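PA_0080 (Pseudomonas aeruginosa, PDB 3ZHN) is the lipoprotein TssJ1 of the type VI secretion system, probably anchored in the outer membrane as part of the complex that spans the cell envelope. Local coordinates at residues Thr31-Leu37 / Arg101-Leu107; Ala39-Pro45 / Thr145-Gln149; Ser140-Ile144 / Ile153-Pro157. All blocks are in the same frame, centred on the assembly; numbering follows the deposited sequence.

Interaction 1. Residues Thr31-Leu37 / Arg101-Leu107; sequences TRVVIWL and RRIERTL
Glu-104 is shared between two arginines, one on each strand: Arg-32 reaches it from the neighbouring strand and Arg-102 from two residues back on its own. Arg-32 NH1 bonds Glu-104 OE2 at 3.2 Å, on the anti side of the carboxylate, with the two planes 83° apart; this is one of two positions of the Arg-32 side chain, so the bond is less certain. The other oxygen, OE1, takes both NH1 and NH2 of Arg-102 end-on, the closer being NH1 at 3.0 Å. That double grip would limit the turning of the carboxylate, and its positive charge would be expected to favour the ionised form. Arg-102 keeps CG anti to its backbone N (chi1 -167°) and runs extended to NE. Its CG lies over the Trp-36 five-membered ring in a CH-pi contact, 3.8 Å from the centroid, while Val-34 CG1 sits over the centre of the Arg-102 guanidinium, 3.6 Å from Arg-102 CZ.

These residues line one face of an antiparallel pair, in which strand 101-107 edges the four-stranded mixed sheet of this beta sandwich. Backbone bonds hold the register, among them Ile-35 N to Ile-103 O at 2.9 Å. The face bearing Val-33, Ile-35 and Leu-37 turns toward the second sheet; there Val-33 CG2 meets Leu-107 CG at 3.6 Å, and Ile-35 CB meets Ile-103 CG1 at 3.7 Å. On that face Arg-105 reaches out to a salt bridge with Asp-91.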
loop_
_atom_site.group_PDB
_atom_site.type_symbol
_atom_site.label_atom_id
_atom_site.label_comp_id
_atom_site.label_asym_id
_atom_site.label_seq_id
_atom_site.Cartn_x
_atom_site.Cartn_y
_atom_site.Cartn_z
ATOM N N THR A 31 -9.067 0.398 -15.942
ATOM C CA THR A 31 -8.931 1.088 -14.691
ATOM C C THR A 31 -7.426 1.458 -14.578
ATOM O O THR A 31 -6.589 0.593 -14.634
ATOM C CB THR A 31 -9.306 0.126 -13.563
ATOM O OG1 THR A 31 -10.626 -0.452 -13.766
ATOM C CG2 THR A 31 -9.221 0.859 -12.247
ATOM N N ARG A 32 -7.109 2.724 -14.567
ATOM C CA ARG A 32 -5.753 3.224 -14.515
ATOM C C ARG A 32 -5.482 3.905 -13.212
ATOM O O ARG A 32 -6.263 4.737 -12.786
ATOM C CB ARG A 32 -5.542 4.239 -15.631
ATOM C CG ARG A 32 -4.089 4.562 -15.867
ATOM C CD ARG A 32 -3.954 5.188 -17.242
ATOM N NE ARG A 32 -4.313 4.285 -18.341
ATOM C CZ ARG A 32 -3.481 3.374 -18.845
ATOM N NH1 ARG A 32 -2.256 3.241 -18.333
ATOM N NH2 ARG A 32 -3.867 2.604 -19.859
ATOM N N VAL A 33 -4.349 3.564 -12.618
ATOM C CA VAL A 33 -3.939 4.139 -11.349
ATOM C C VAL A 33 -2.496 4.655 -11.519
ATOM O O VAL A 33 -1.635 3.928 -12.044
ATOM C CB VAL A 33 -4.011 3.098 -10.206
ATOM C CG1 VAL A 33 -3.498 3.688 -8.890
ATOM C CG2 VAL A 33 -5.404 2.516 -10.150
ATOM N N VAL A 34 -2.269 5.891 -11.090
ATOM C CA VAL A 34 -0.975 6.431 -10.903
ATOM C C VAL A 34 -0.794 6.753 -9.429
ATOM O O VAL A 34 -1.647 7.433 -8.845
ATOM C CB VAL A 34 -0.672 7.683 -11.748
ATOM C CG1 VAL A 34 0.810 8.035 -11.642
ATOM C CG2 VAL A 34 -0.990 7.432 -13.234
ATOM N N ILE A 35 0.294 6.236 -8.847
ATOM C CA ILE A 35 0.621 6.478 -7.478
ATOM C C ILE A 35 1.979 7.124 -7.393
ATOM O O ILE A 35 2.985 6.558 -7.910
ATOM C CB ILE A 35 0.664 5.177 -6.657
ATOM C CG1 ILE A 35 -0.755 4.555 -6.560
ATOM C CG2 ILE A 35 1.239 5.415 -5.236
ATOM C CD1 ILE A 35 -0.734 3.127 -6.058
ATOM N N TRP A 36 1.986 8.259 -6.699
ATOM C CA TRP A 36 3.229 8.881 -6.291
ATOM C C TRP A 36 3.472 8.520 -4.844
ATOM O O TRP A 36 2.672 8.892 -3.939
ATOM C CB TRP A 36 3.198 10.387 -6.436
ATOM C CG TRP A 36 3.265 10.843 -7.837
ATOM C CD1 TRP A 36 4.400 11.244 -8.556
ATOM C CD2 TRP A 36 2.156 11.013 -8.722
ATOM N NE1 TRP A 36 4.041 11.658 -9.805
ATOM C CE2 TRP A 36 2.683 11.478 -9.947
ATOM C CE3 TRP A 36 0.775 10.788 -8.612
ATOM C CZ2 TRP A 36 1.887 11.771 -11.033
ATOM C CZ3 TRP A 36 -0.019 11.091 -9.716
ATOM C CH2 TRP A 36 0.546 11.577 -10.905
ATOM N N LEU A 37 4.584 7.820 -4.606
ATOM C CA LEU A 37 4.965 7.355 -3.258
ATOM C C LEU A 37 5.989 8.322 -2.696
ATOM O O LEU A 37 7.004 8.567 -3.334
ATOM C CB LEU A 37 5.618 5.956 -3.325
ATOM C CG LEU A 37 4.851 4.714 -3.829
ATOM C CD1 LEU A 37 5.805 3.539 -3.938
ATOM C CD2 LEU A 37 3.750 4.406 -2.838
ATOM N N ARG A 101 8.896 7.864 -5.641
ATOM C CA ARG A 101 8.631 7.053 -6.782
ATOM C C ARG A 101 7.283 7.345 -7.336
ATOM O O ARG A 101 6.342 7.757 -6.655
ATOM C CB ARG A 101 8.644 5.531 -6.508
ATOM C CG ARG A 101 9.797 5.045 -5.762
ATOM C CD ARG A 101 9.856 3.559 -5.949
ATOM N NE ARG A 101 10.966 3.065 -5.178
ATOM C CZ ARG A 101 11.362 1.830 -5.158
ATOM N NH1 ARG A 101 10.717 0.913 -5.892
ATOM N NH2 ARG A 101 12.359 1.497 -4.332
ATOM N N ARG A 102 7.200 7.041 -8.632
ATOM C CA ARG A 102 5.945 7.061 -9.371
ATOM C C ARG A 102 5.739 5.669 -9.939
ATOM O O ARG A 102 6.579 5.103 -10.649
ATOM C CB ARG A 102 6.060 8.085 -10.506
ATOM C CG ARG A 102 4.750 8.456 -11.181
ATOM C CD ARG A 102 5.064 9.165 -12.485
ATOM N NE ARG A 102 3.876 9.485 -13.283
ATOM C CZ ARG A 102 3.263 8.657 -14.132
ATOM N NH1 ARG A 102 3.699 7.405 -14.340
ATOM N NH2 ARG A 102 2.184 9.097 -14.796
ATOM N N ILE A 103 4.566 5.149 -9.718
ATOM C CA ILE A 103 4.177 3.884 -10.294
ATOM C C ILE A 103 2.867 4.010 -11.008
ATOM O O ILE A 103 1.993 4.746 -10.588
ATOM C CB ILE A 103 4.175 2.721 -9.274
ATOM C CG1 ILE A 103 3.141 2.890 -8.231
ATOM C CG2 ILE A 103 5.538 2.564 -8.604
ATOM C CD1 ILE A 103 2.885 1.615 -7.451
ATOM N N GLU A 104 2.699 3.277 -12.102
ATOM C CA GLU A 104 1.444 3.369 -12.851
ATOM C C GLU A 104 1.076 1.942 -13.189
ATOM O O GLU A 104 1.956 1.141 -13.509
ATOM C CB GLU A 104 1.682 4.186 -14.122
ATOM C CG GLU A 104 0.440 4.313 -15.012
ATOM C CD GLU A 104 0.550 5.372 -16.129
ATOM O OE1 GLU A 104 1.559 6.168 -16.098
ATOM O OE2 GLU A 104 -0.459 5.493 -16.992
ATOM N N ARG A 105 -0.212 1.625 -13.035
ATOM C CA ARG A 105 -0.736 0.299 -13.235
ATOM C C ARG A 105 -2.091 0.511 -13.927
ATOM O O ARG A 105 -2.751 1.506 -13.696
ATOM C CB ARG A 105 -1.069 -0.410 -11.896
ATOM C CG ARG A 105 -0.028 -0.506 -10.802
ATOM C CD ARG A 105 0.538 -1.900 -10.869
ATOM N NE ARG A 105 1.655 -2.143 -9.977
ATOM C CZ ARG A 105 2.897 -1.661 -10.153
ATOM N NH1 ARG A 105 3.256 -0.860 -11.162
ATOM N NH2 ARG A 105 3.806 -1.978 -9.295
ATOM N N THR A 106 -2.481 -0.456 -14.717
ATOM C CA THR A 106 -3.865 -0.720 -14.999
ATOM C C THR A 106 -4.288 -1.867 -14.136
ATOM O O THR A 106 -3.627 -2.923 -14.033
ATOM C CB THR A 106 -4.139 -1.030 -16.442
ATOM O OG1 THR A 106 -3.414 -2.221 -16.795
ATOM C CG2 THR A 106 -3.710 0.210 -17.255
ATOM N N LEU A 107 -5.377 -1.645 -13.477
ATOM C CA LEU A 107 -5.821 -2.642 -12.546
ATOM C C LEU A 107 -6.541 -3.625 -13.308
ATOM O O LEU A 107 -7.290 -3.329 -14.235
ATOM C CB LEU A 107 -6.743 -2.119 -11.489
ATOM C CG LEU A 107 -6.152 -1.012 -10.657
ATOM C CD1 LEU A 107 -7.031 -0.881 -9.443
ATOM C CD2 LEU A 107 -4.712 -1.282 -10.229
HETATM O O HOH W 1 -8.571 -2.115 -16.088
#

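Interaction 2. Residues Ala39-Pro45 / Thr145-Gln149; sequences AAPNLNP and TLGAQ
Strand 31-39 runs parallel to strand 139-146 as far as the Ala-39/Leu-146 pair, where Ala-40 N donates a nearly straight 2.9 Å bond to Leu-146 O. Both segments then leave the mixed sheet: Ala-40 to Leu-43 make a type I beta turn, closed by Leu-43 N on Ala-40 O, and the 145-149 segment passes through Gly-147 into a loop. What follows is contact between two loops at one end of the beta sandwich.

Leu-43 makes the main apolar contact with the strand. With chi1 at -174° its side chain stretches away from the main-chain nitrogen, and the branch then brings Leu-43 CD1 back to the strand, 3.6 Å from Leu-146 CB and 3.4 Å from Leu-146 O. The two leucines lie side by side and point the same way, and both also touch Leu-54 of the second sheet. Ala-40 CB approaches the same carbonyl, so Leu-146 O has two methyls beside it as well as its N-H donor.

Further out, backbone oxygens meet carbon. Asn-42 O lies 3.1 Å from Ala-148 CA in a CA-H...O contact, and Pro-45 CD packs 3.3 Å from Ala-148 O. Asn-44 turns its amide from this pairing, OD1 accepting from Arg-121 N and ND2 donating to Pro-53 O, just before strand 54-61. Asn-42 instead holds its amide on the Ala-148 side, where a water donates to Asn-42 OD1 at 2.7 Å and accepts from Ala-148 N at 3.1 Å.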
loop_
_atom_site.group_PDB
_atom_site.type_symbol
_atom_site.label_atom_id
_atom_site.label_comp_id
_atom_site.label_asym_id
_atom_site.label_seq_id
_atom_site.Cartn_x
_atom_site.Cartn_y
_atom_site.Cartn_z
ATOM N N ALA A 39 8.285 8.819 0.550
ATOM C CA ALA A 39 8.803 8.295 1.801
ATOM C C ALA A 39 9.342 9.457 2.601
ATOM O O ALA A 39 10.266 10.147 2.158
ATOM C CB ALA A 39 9.883 7.250 1.541
ATOM N N ALA A 40 8.790 9.672 3.827
ATOM C CA ALA A 40 9.157 10.867 4.567
ATOM C C ALA A 40 10.625 10.827 5.032
ATOM O O ALA A 40 11.196 9.751 5.163
ATOM C CB ALA A 40 8.201 11.049 5.768
ATOM N N PRO A 41 11.190 11.992 5.320
ATOM C CA PRO A 41 12.509 12.059 5.927
ATOM C C PRO A 41 12.624 11.329 7.234
ATOM O O PRO A 41 13.670 10.862 7.563
ATOM C CB PRO A 41 12.681 13.569 6.182
ATOM C CG PRO A 41 11.835 14.271 5.199
ATOM C CD PRO A 41 10.659 13.356 5.005
ATOM N N ASN A 42 11.549 11.292 7.987
ATOM C CA ASN A 42 11.486 10.589 9.262
ATOM C C ASN A 42 10.864 9.146 9.173
ATOM O O ASN A 42 10.212 8.681 10.115
ATOM C CB ASN A 42 10.788 11.459 10.324
ATOM C CG ASN A 42 9.369 11.808 9.957
ATOM O OD1 ASN A 42 8.926 11.506 8.842
ATOM N ND2 ASN A 42 8.628 12.432 10.914
ATOM N N LEU A 43 10.973 8.548 8.000
ATOM C CA LEU A 43 10.448 7.221 7.735
ATOM C C LEU A 43 10.841 6.201 8.807
ATOM O O LEU A 43 11.993 6.090 9.141
ATOM C CB LEU A 43 11.001 6.759 6.399
ATOM C CG LEU A 43 10.478 5.427 5.818
ATOM C CD1 LEU A 43 9.016 5.621 5.375
ATOM C CD2 LEU A 43 11.306 5.059 4.609
ATOM N N ASN A 44 9.885 5.428 9.300
ATOM C CA ASN A 44 10.108 4.200 10.059
ATOM C C ASN A 44 11.319 4.257 10.991
ATOM O O ASN A 44 12.235 3.466 10.861
ATOM C CB ASN A 44 10.265 3.028 9.121
ATOM C CG ASN A 44 10.161 1.697 9.842
ATOM O OD1 ASN A 44 9.516 1.551 10.885
ATOM N ND2 ASN A 44 10.800 0.726 9.278
ATOM N N PRO A 45 11.305 5.188 11.965
ATOM C CA PRO A 45 12.549 5.386 12.758
ATOM C C PRO A 45 12.874 4.259 13.692
ATOM O O PRO A 45 11.983 3.584 14.219
ATOM C CB PRO A 45 12.253 6.705 13.519
ATOM C CG PRO A 45 10.753 6.750 13.575
ATOM C CD PRO A 45 10.303 6.231 12.264
ATOM N N THR A 145 1.866 8.828 1.138
ATOM C CA THR A 145 2.972 9.197 1.999
ATOM C C THR A 145 3.214 8.062 2.968
ATOM O O THR A 145 2.277 7.613 3.641
ATOM C CB THR A 145 2.734 10.585 2.674
ATOM O OG1 THR A 145 2.541 11.525 1.614
ATOM C CG2 THR A 145 3.970 10.993 3.513
ATOM N N LEU A 146 4.474 7.654 3.076
ATOM C CA LEU A 146 4.915 6.759 4.115
ATOM C C LEU A 146 5.596 7.610 5.197
ATOM O O LEU A 146 6.719 8.078 5.013
ATOM C CB LEU A 146 5.859 5.722 3.585
ATOM C CG LEU A 146 5.259 4.871 2.430
ATOM C CD1 LEU A 146 3.959 4.214 2.761
ATOM C CD2 LEU A 146 5.276 5.564 1.076
ATOM N N GLY A 147 4.857 7.851 6.277
ATOM C CA GLY A 147 5.371 8.661 7.388
ATOM C C GLY A 147 6.198 7.916 8.429
ATOM O O GLY A 147 6.617 6.767 8.196
ATOM N N ALA A 148 6.516 8.598 9.509
ATOM C CA ALA A 148 7.246 7.941 10.566
ATOM C C ALA A 148 6.479 6.674 11.016
ATOM O O ALA A 148 7.148 5.655 11.364
ATOM C CB ALA A 148 7.389 8.849 11.743
ATOM N N GLN A 149 5.148 6.761 11.069
ATOM C CA GLN A 149 4.347 5.659 11.620
ATOM C C GLN A 149 2.982 5.437 10.975
ATOM O O GLN A 149 2.151 4.746 11.559
ATOM C CB GLN A 149 4.143 5.777 13.189
ATOM C CG GLN A 149 3.360 6.934 13.613
ATOM C CD GLN A 149 3.441 7.263 15.077
ATOM O OE1 GLN A 149 4.411 7.012 15.724
ATOM N NE2 GLN A 149 2.383 7.833 15.578
HETATM O O HOH W 2 6.223 11.556 8.533
#

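Interaction 3. Residues Ser140-Ile144 / Ile153-Pro157; sequences SHLDI and IVARP
Asp-143 and Arg-156 meet in a two-pronged salt bridge across the beta hairpin of strands 139-146 and 151-155. Arg-156 comes side-on, with Arg-156 NE on Asp-143 OD2 at 2.9 Å and Arg-156 NH2 on Asp-143 OD1 at 2.8 Å, one nitrogen to each oxygen. Both oxygens are approached on the syn side, and the two flat groups are tilted 31° to each other, yet each oxygen keeps its own N-H. The arginine chain bends at chi3 (-70°), which swings the guanidinium round to the carboxylate.

The backbone beneath sets the spacing: Asp-143 and Val-154 form a hydrogen-bonded antiparallel pair, and Arg-156 N reaches His-141 O at 2.8 Å from above the carbonyl plane. On the side facing the second sheet, Ile-153 spans two neighbours, CG2 to Leu-142 CD2 at 4.0 Å and CG1 to Ile-144 CG1 at 4.1 Å.

Next come the groups around the ion pair. His-38 NE2 hydrogen-bonds Asp-143 OD1, and Trp-36 makes a cation-pi contact with Arg-156; the same indole has His-141 as an edge-to-face neighbour. Waters continue the pairing from His-141 and Arg-156 to Pro-157. One accepts from His-141 N and donates to Arg-156 O; another, in the plane of the imidazole at its edge, joins His-141 ND1 at 2.6 Å to Pro-157 O at 2.8 Å.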
loop_
_atom_site.group_PDB
_atom_site.type_symbol
_atom_site.label_atom_id
_atom_site.label_comp_id
_atom_site.label_asym_id
_atom_site.label_seq_id
_atom_site.Cartn_x
_atom_site.Cartn_y
_atom_site.Cartn_z
ATOM N N SER A 140 -7.551 6.947 -11.629
ATOM C CA SER A 140 -7.304 7.411 -10.273
ATOM C C SER A 140 -5.849 7.760 -10.089
ATOM O O SER A 140 -4.991 6.946 -10.374
ATOM C CB SER A 140 -7.719 6.328 -9.230
ATOM O OG SER A 140 -9.091 6.034 -9.241
ATOM N N HIS A 141 -5.587 8.937 -9.543
ATOM C CA HIS A 141 -4.253 9.412 -9.201
ATOM C C HIS A 141 -4.181 9.581 -7.683
ATOM O O HIS A 141 -5.112 10.152 -7.106
ATOM C CB HIS A 141 -3.872 10.688 -9.960
ATOM C CG HIS A 141 -3.636 10.496 -11.426
ATOM N ND1 HIS A 141 -3.092 11.493 -12.222
ATOM C CD2 HIS A 141 -3.749 9.395 -12.217
ATOM C CE1 HIS A 141 -2.968 11.040 -13.453
ATOM N NE2 HIS A 141 -3.380 9.776 -13.486
ATOM N N LEU A 142 -3.105 9.112 -7.093
ATOM C CA LEU A 142 -2.969 9.048 -5.634
ATOM C C LEU A 142 -1.579 9.527 -5.265
ATOM O O LEU A 142 -0.588 9.141 -5.847
ATOM C CB LEU A 142 -3.203 7.662 -5.140
ATOM C CG LEU A 142 -4.508 6.986 -5.473
ATOM C CD1 LEU A 142 -4.439 5.544 -5.141
ATOM C CD2 LEU A 142 -5.639 7.584 -4.664
ATOM N N ASP A 143 -1.535 10.260 -4.158
ATOM C CA ASP A 143 -0.287 10.583 -3.461
ATOM C C ASP A 143 -0.328 9.784 -2.179
ATOM O O ASP A 143 -1.233 9.994 -1.301
ATOM C CB ASP A 143 -0.206 12.060 -3.124
ATOM C CG ASP A 143 0.276 12.873 -4.352
ATOM O OD1 ASP A 143 1.437 12.689 -4.784
ATOM O OD2 ASP A 143 -0.513 13.663 -4.880
ATOM N N ILE A 144 0.669 8.881 -2.044
ATOM C CA ILE A 144 0.726 8.009 -0.877
ATOM C C ILE A 144 2.008 8.364 -0.114
ATOM O O ILE A 144 3.115 8.215 -0.649
ATOM C CB ILE A 144 0.634 6.542 -1.244
ATOM C CG1 ILE A 144 -0.729 6.286 -1.921
ATOM C CG2 ILE A 144 0.767 5.668 -0.003
ATOM C CD1 ILE A 144 -1.059 4.896 -2.312
ATOM N N ILE A 153 -2.967 8.374 2.446
ATOM C CA ILE A 153 -3.353 8.438 1.062
ATOM C C ILE A 153 -4.217 9.684 0.806
ATOM O O ILE A 153 -5.174 9.984 1.568
ATOM C CB ILE A 153 -4.189 7.185 0.703
ATOM C CG1 ILE A 153 -3.494 5.870 1.065
ATOM C CG2 ILE A 153 -4.689 7.242 -0.753
ATOM C CD1 ILE A 153 -4.359 4.627 0.799
ATOM N N VAL A 154 -3.886 10.369 -0.284
ATOM C CA VAL A 154 -4.567 11.596 -0.711
ATOM C C VAL A 154 -4.836 11.498 -2.237
ATOM O O VAL A 154 -3.971 11.097 -2.995
ATOM C CB VAL A 154 -3.750 12.896 -0.404
ATOM C CG1 VAL A 154 -4.500 14.142 -0.837
ATOM C CG2 VAL A 154 -3.424 13.054 1.084
ATOM N N ALA A 155 -6.071 11.760 -2.623
ATOM C CA ALA A 155 -6.407 11.787 -4.049
ATOM C C ALA A 155 -5.696 12.962 -4.721
ATOM O O ALA A 155 -5.695 14.062 -4.149
ATOM C CB ALA A 155 -7.915 11.811 -4.221
ATOM N N ARG A 156 -5.099 12.716 -5.871
ATOM C CA ARG A 156 -4.457 13.748 -6.713
ATOM C C ARG A 156 -5.357 14.025 -7.932
ATOM O O ARG A 156 -5.599 13.142 -8.737
ATOM C CB ARG A 156 -3.024 13.405 -7.185
ATOM C CG ARG A 156 -2.380 14.654 -7.815
ATOM C CD ARG A 156 -1.050 14.547 -8.540
ATOM N NE ARG A 156 0.070 14.284 -7.653
ATOM C CZ ARG A 156 1.368 14.376 -7.968
ATOM N NH1 ARG A 156 1.791 14.721 -9.192
ATOM N NH2 ARG A 156 2.270 14.137 -7.032
ATOM N N PRO A 157 -5.880 15.256 -8.040
ATOM C CA PRO A 157 -6.683 15.524 -9.206
ATOM C C PRO A 157 -5.860 15.558 -10.513
ATOM O O PRO A 157 -4.651 15.754 -10.512
ATOM C CB PRO A 157 -7.277 16.887 -8.922
ATOM C CG PRO A 157 -6.407 17.572 -7.936
ATOM C CD PRO A 157 -5.781 16.426 -7.140
HETATM O O HOH W 3 -2.688 14.017 -11.529
HETATM O O HOH W 4 -7.454 11.089 -9.201
HETATM O O HOH W 5 -2.691 15.002 -3.642
#

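All three contacts are partly buried and belong to the mixed sheet, ordered 100-107, 31-39, 139-146, 151-155. Interactions 1 and 3 pair its edge strands with the inner ones, which bond to each other, as in Trp-36 O with Ile-144 N. Both bury mostly aliphatic side chains toward the second sheet (Val-33, Ile-35, Leu-37; Leu-142, Ile-144), with Arg-101 and Arg-105 as exceptions at the edge, and keep Arg-32/Arg-102/Glu-104 and Asp-143/Arg-156 on the more exposed face, where Trp-36 lies between Arg-102 and Arg-156. Interaction 2, about 18 to 20 Å away centre to centre, is buried at Leu-43 and Leu-146 and exposed at Asn-42; there a backbone hydrogen bond, apolar contacts and water replace salt bridges.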